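Local coordinates for uncharacterized protein Atu2773 (Agrobacterium tumefaciens, PDB 2QV5) that is of unknown function but belongs to the divergent polysaccharide deacetylase family, which suggests a role in carbohydrate metabolism, at residues A27-L39 with A207-A219. Numbering follows the deposited sequence. Where two conformers were deposited one is given.
Sequences ARGTRVAIVVGGL and ARRNGQAIGVASA
The side chains of R31 and Q212 lie alongside each other, with guanidinium and amide planes 72° apart; OE1 of Q212 meets NH2 of R31 obliquely at 2.9 Å. At the guanidinium edge, in its plane, R31 NE donates to a water that also bonds to the carbonyl oxygens of G29 and G211 and so links G29 to G211, just past helix 193-210. A bend at chi3 (-66°) turns the guanidinium out of the line of its extended stem, while W24 makes a cation-pi contact with it and NE2 of Q212 bonds to the carbonyl oxygen of L247. A second water joins OG1 of T30 to the carbonyl of R208.

Beyond these polar ends the backbones zip together in parallel, from R31 N to G211 O (3.0 Å) through to G37 N and A217 O (2.7 Å), with a weak last bond from A219 N to G37 O. CG2 of V32, beside its backbone N, presses on A207 CB at a tight 3.5 Å. On the same face, V32, I34, V36, A213 and A217 pack beneath helices 193-210 and 221-233; A33, V35 and I214 face helix 244-247. At the far end CG1 of V36 reaches A219 CB at 4.0 Å.

The helix 193-210, G211 with positive phi, and strand 212-218 thus deliver the chain alongside strand 30-39, the first. With strand 239-241 as a side branch on 30-39, this pairing closes a parallel beta/alpha barrel of seven strands, consistent with the distorted barrel of the polysaccharide deacetylase family.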
loop_
_atom_site.group_PDB
_atom_site.type_symbol
_atom_site.label_atom_id
_atom_site.label_comp_id
_atom_site.label_asym_id
_atom_site.label_seq_id
_atom_site.Cartn_x
_atom_site.Cartn_y
_atom_site.Cartn_z
ATOM N N ALA A 27 -2.049 -12.729 -18.928
ATOM C CA ALA A 27 -1.094 -12.840 -20.029
ATOM C C ALA A 27 0.331 -12.427 -19.669
ATOM O O ALA A 27 0.564 -11.572 -18.800
ATOM C CB ALA A 27 -1.589 -12.043 -21.241
ATOM N N ARG A 28 1.283 -13.059 -20.350
ATOM C CA ARG A 28 2.696 -12.735 -20.210
ATOM C C ARG A 28 2.969 -11.311 -20.687
ATOM O O ARG A 28 2.316 -10.818 -21.610
ATOM C CB ARG A 28 3.548 -13.723 -21.011
ATOM C CG ARG A 28 3.544 -15.147 -20.457
ATOM C CD ARG A 28 4.622 -16.014 -21.113
ATOM N NE ARG A 28 5.956 -15.417 -20.997
ATOM C CZ ARG A 28 6.777 -15.577 -19.959
ATOM N NH1 ARG A 28 6.419 -16.325 -18.920
ATOM N NH2 ARG A 28 7.967 -14.985 -19.960
ATOM N N GLY A 29 3.922 -10.654 -20.039
ATOM C CA GLY A 29 4.351 -9.309 -20.433
ATOM C C GLY A 29 4.742 -8.469 -19.236
ATOM O O GLY A 29 4.571 -8.894 -18.095
ATOM N N THR A 30 5.251 -7.270 -19.501
ATOM C CA THR A 30 5.670 -6.331 -18.452
ATOM C C THR A 30 4.452 -5.896 -17.623
ATOM O O THR A 30 3.414 -5.548 -18.180
ATOM C CB THR A 30 6.341 -5.073 -19.088
ATOM O OG1 THR A 30 7.511 -5.455 -19.828
ATOM C CG2 THR A 30 6.715 -4.040 -18.041
ATOM N N ARG A 31 4.563 -5.935 -16.295
ATOM C CA ARG A 31 3.450 -5.502 -15.449
ATOM C C ARG A 31 3.918 -4.452 -14.463
ATOM O O ARG A 31 5.068 -4.483 -14.024
ATOM C CB ARG A 31 2.863 -6.680 -14.674
ATOM C CG ARG A 31 2.189 -7.749 -15.505
ATOM C CD ARG A 31 1.687 -8.868 -14.611
ATOM N NE ARG A 31 2.791 -9.600 -13.977
ATOM C CZ ARG A 31 2.647 -10.457 -12.966
ATOM N NH1 ARG A 31 1.449 -10.708 -12.468
ATOM N NH2 ARG A 31 3.704 -11.056 -12.439
ATOM N N VAL A 32 3.026 -3.525 -14.119
ATOM C CA VAL A 32 3.355 -2.451 -13.180
ATOM C C VAL A 32 2.193 -2.316 -12.197
ATOM O O VAL A 32 1.045 -2.332 -12.626
ATOM C CB VAL A 32 3.572 -1.097 -13.941
ATOM C CG1 VAL A 32 3.436 0.111 -13.023
ATOM C CG2 VAL A 32 4.943 -1.055 -14.639
ATOM N N ALA A 33 2.478 -2.214 -10.897
ATOM C CA ALA A 33 1.469 -1.767 -9.923
ATOM C C ALA A 33 1.857 -0.375 -9.456
ATOM O O ALA A 33 3.038 -0.064 -9.336
ATOM C CB ALA A 33 1.359 -2.714 -8.723
ATOM N N ILE A 34 0.862 0.478 -9.241
ATOM C CA ILE A 34 1.104 1.824 -8.699
ATOM C C ILE A 34 0.132 2.003 -7.554
ATOM O O ILE A 34 -1.068 1.782 -7.731
ATOM C CB ILE A 34 0.887 2.963 -9.744
ATOM C CG1 ILE A 34 1.952 2.927 -10.844
ATOM C CG2 ILE A 34 0.904 4.349 -9.048
ATOM C CD1 ILE A 34 1.496 3.547 -12.161
ATOM N N VAL A 35 0.658 2.356 -6.383
ATOM C CA VAL A 35 -0.156 2.681 -5.235
ATOM C C VAL A 35 -0.180 4.193 -5.013
ATOM O O VAL A 35 0.868 4.845 -4.895
ATOM C CB VAL A 35 0.353 1.968 -3.956
ATOM C CG1 VAL A 35 -0.599 2.187 -2.779
ATOM C CG2 VAL A 35 0.550 0.497 -4.217
ATOM N N VAL A 36 -1.383 4.753 -4.968
ATOM C CA VAL A 36 -1.543 6.132 -4.547
ATOM C C VAL A 36 -2.153 6.082 -3.152
ATOM O O VAL A 36 -3.288 5.634 -2.969
ATOM C CB VAL A 36 -2.397 6.974 -5.530
ATOM C CG1 VAL A 36 -2.576 8.403 -4.988
ATOM C CG2 VAL A 36 -1.742 7.024 -6.902
ATOM N N GLY A 37 -1.381 6.528 -2.167
ATOM C CA GLY A 37 -1.803 6.426 -0.782
ATOM C C GLY A 37 -2.294 7.737 -0.196
ATOM O O GLY A 37 -2.356 8.762 -0.885
ATOM N N GLY A 38 -2.659 7.698 1.078
ATOM C CA GLY A 38 -3.127 8.896 1.768
ATOM C C GLY A 38 -4.622 9.160 1.665
ATOM O O GLY A 38 -5.083 10.204 2.118
ATOM N N LEU A 39 -5.387 8.224 1.095
ATOM C CA LEU A 39 -6.849 8.407 0.996
ATOM C C LEU A 39 -7.513 8.526 2.353
ATOM O O LEU A 39 -7.156 7.805 3.293
ATOM C CB LEU A 39 -7.519 7.309 0.153
ATOM C CG LEU A 39 -7.556 7.674 -1.330
ATOM C CD1 LEU A 39 -6.275 7.318 -2.043
ATOM C CD2 LEU A 39 -8.722 7.000 -1.988
ATOM N N ALA A 207 10.497 -2.155 -14.418
ATOM C CA ALA A 207 9.468 -3.112 -14.823
ATOM C C ALA A 207 9.849 -3.895 -16.073
ATOM O O ALA A 207 9.669 -5.097 -16.104
ATOM C CB ALA A 207 8.145 -2.407 -15.049
ATOM N N ARG A 208 10.367 -3.219 -17.100
ATOM C CA ARG A 208 10.698 -3.909 -18.347
ATOM C C ARG A 208 11.818 -4.927 -18.129
ATOM O O ARG A 208 11.727 -6.059 -18.612
ATOM C CB ARG A 208 11.045 -2.929 -19.476
ATOM C CG ARG A 208 11.113 -3.600 -20.841
ATOM C CD ARG A 208 11.116 -2.610 -21.993
ATOM N NE ARG A 208 9.789 -2.044 -22.219
ATOM C CZ ARG A 208 9.472 -0.767 -22.038
ATOM N NH1 ARG A 208 10.394 0.102 -21.648
ATOM N NH2 ARG A 208 8.233 -0.355 -22.276
ATOM N N ARG A 209 12.839 -4.538 -17.371
ATOM C CA ARG A 209 13.981 -5.408 -17.077
ATOM C C ARG A 209 13.628 -6.568 -16.135
ATOM O O ARG A 209 14.006 -7.710 -16.385
ATOM C CB ARG A 209 15.138 -4.572 -16.516
ATOM C CG ARG A 209 16.360 -5.400 -16.087
ATOM C CD ARG A 209 17.544 -4.537 -15.721
ATOM N NE ARG A 209 18.099 -3.855 -16.882
ATOM C CZ ARG A 209 19.058 -4.341 -17.673
ATOM N NH1 ARG A 209 19.603 -5.528 -17.443
ATOM N NH2 ARG A 209 19.484 -3.621 -18.699
ATOM N N ASN A 210 12.893 -6.275 -15.061
ATOM C CA ASN A 210 12.555 -7.296 -14.069
ATOM C C ASN A 210 11.308 -8.124 -14.414
ATOM O O ASN A 210 11.085 -9.196 -13.840
ATOM C CB ASN A 210 12.421 -6.666 -12.666
ATOM C CG ASN A 210 13.752 -6.148 -12.118
ATOM O OD1 ASN A 210 14.806 -6.338 -12.717
ATOM N ND2 ASN A 210 13.701 -5.495 -10.962
ATOM N N GLY A 211 10.511 -7.645 -15.368
ATOM C CA GLY A 211 9.225 -8.268 -15.661
ATOM C C GLY A 211 8.095 -7.561 -14.929
ATOM O O GLY A 211 6.993 -7.450 -15.459
ATOM N N GLN A 212 8.375 -7.064 -13.720
ATOM C CA GLN A 212 7.385 -6.352 -12.899
ATOM C C GLN A 212 8.043 -5.312 -11.992
ATOM O O GLN A 212 9.229 -5.432 -11.660
ATOM C CB GLN A 212 6.556 -7.338 -12.055
ATOM C CG GLN A 212 7.365 -8.153 -11.031
ATOM C CD GLN A 212 6.548 -9.206 -10.292
ATOM O OE1 GLN A 212 5.967 -10.102 -10.905
ATOM N NE2 GLN A 212 6.526 -9.116 -8.961
ATOM N N ALA A 213 7.267 -4.299 -11.608
ATOM C CA ALA A 213 7.686 -3.315 -10.610
ATOM C C ALA A 213 6.506 -2.600 -9.954
ATOM O O ALA A 213 5.418 -2.524 -10.521
ATOM C CB ALA A 213 8.638 -2.286 -11.221
ATOM N N ILE A 214 6.756 -2.056 -8.761
ATOM C CA ILE A 214 5.757 -1.346 -7.958
ATOM C C ILE A 214 6.241 0.076 -7.699
ATOM O O ILE A 214 7.366 0.277 -7.238
ATOM C CB ILE A 214 5.506 -2.043 -6.596
ATOM C CG1 ILE A 214 4.963 -3.471 -6.782
ATOM C CG2 ILE A 214 4.549 -1.195 -5.720
ATOM C CD1 ILE A 214 5.020 -4.344 -5.517
ATOM N N GLY A 215 5.400 1.058 -8.030
ATOM C CA GLY A 215 5.639 2.452 -7.682
ATOM C C GLY A 215 4.663 2.904 -6.616
ATOM O O GLY A 215 3.533 2.416 -6.558
ATOM N N VAL A 216 5.105 3.805 -5.744
ATOM C CA VAL A 216 4.227 4.354 -4.712
ATOM C C VAL A 216 4.190 5.886 -4.809
ATOM O O VAL A 216 5.170 6.515 -5.208
ATOM C CB VAL A 216 4.610 3.896 -3.274
ATOM C CG1 VAL A 216 4.322 2.416 -3.075
ATOM C CG2 VAL A 216 6.070 4.194 -2.956
ATOM N N ALA A 217 3.032 6.454 -4.496
ATOM C CA ALA A 217 2.839 7.898 -4.443
ATOM C C ALA A 217 1.774 8.229 -3.392
ATOM O O ALA A 217 1.103 7.329 -2.873
ATOM C CB ALA A 217 2.425 8.419 -5.797
ATOM N N SER A 218 1.667 9.512 -3.052
ATOM C CA SER A 218 0.613 10.027 -2.183
ATOM C C SER A 218 -0.385 10.752 -3.053
ATOM O O SER A 218 -0.082 11.049 -4.213
ATOM C CB SER A 218 1.198 10.991 -1.150
ATOM O OG SER A 218 2.015 10.289 -0.242
ATOM N N ALA A 219 -1.569 11.041 -2.507
ATOM C CA ALA A 219 -2.642 11.699 -3.264
ATOM C C ALA A 219 -2.498 13.231 -3.343
ATOM O O ALA A 219 -3.423 13.972 -3.006
ATOM C CB ALA A 219 -4.019 11.302 -2.706
HETATM O O HOH W 1 5.330 -9.493 -15.413
HETATM O O HOH W 2 9.409 -7.085 -18.882
#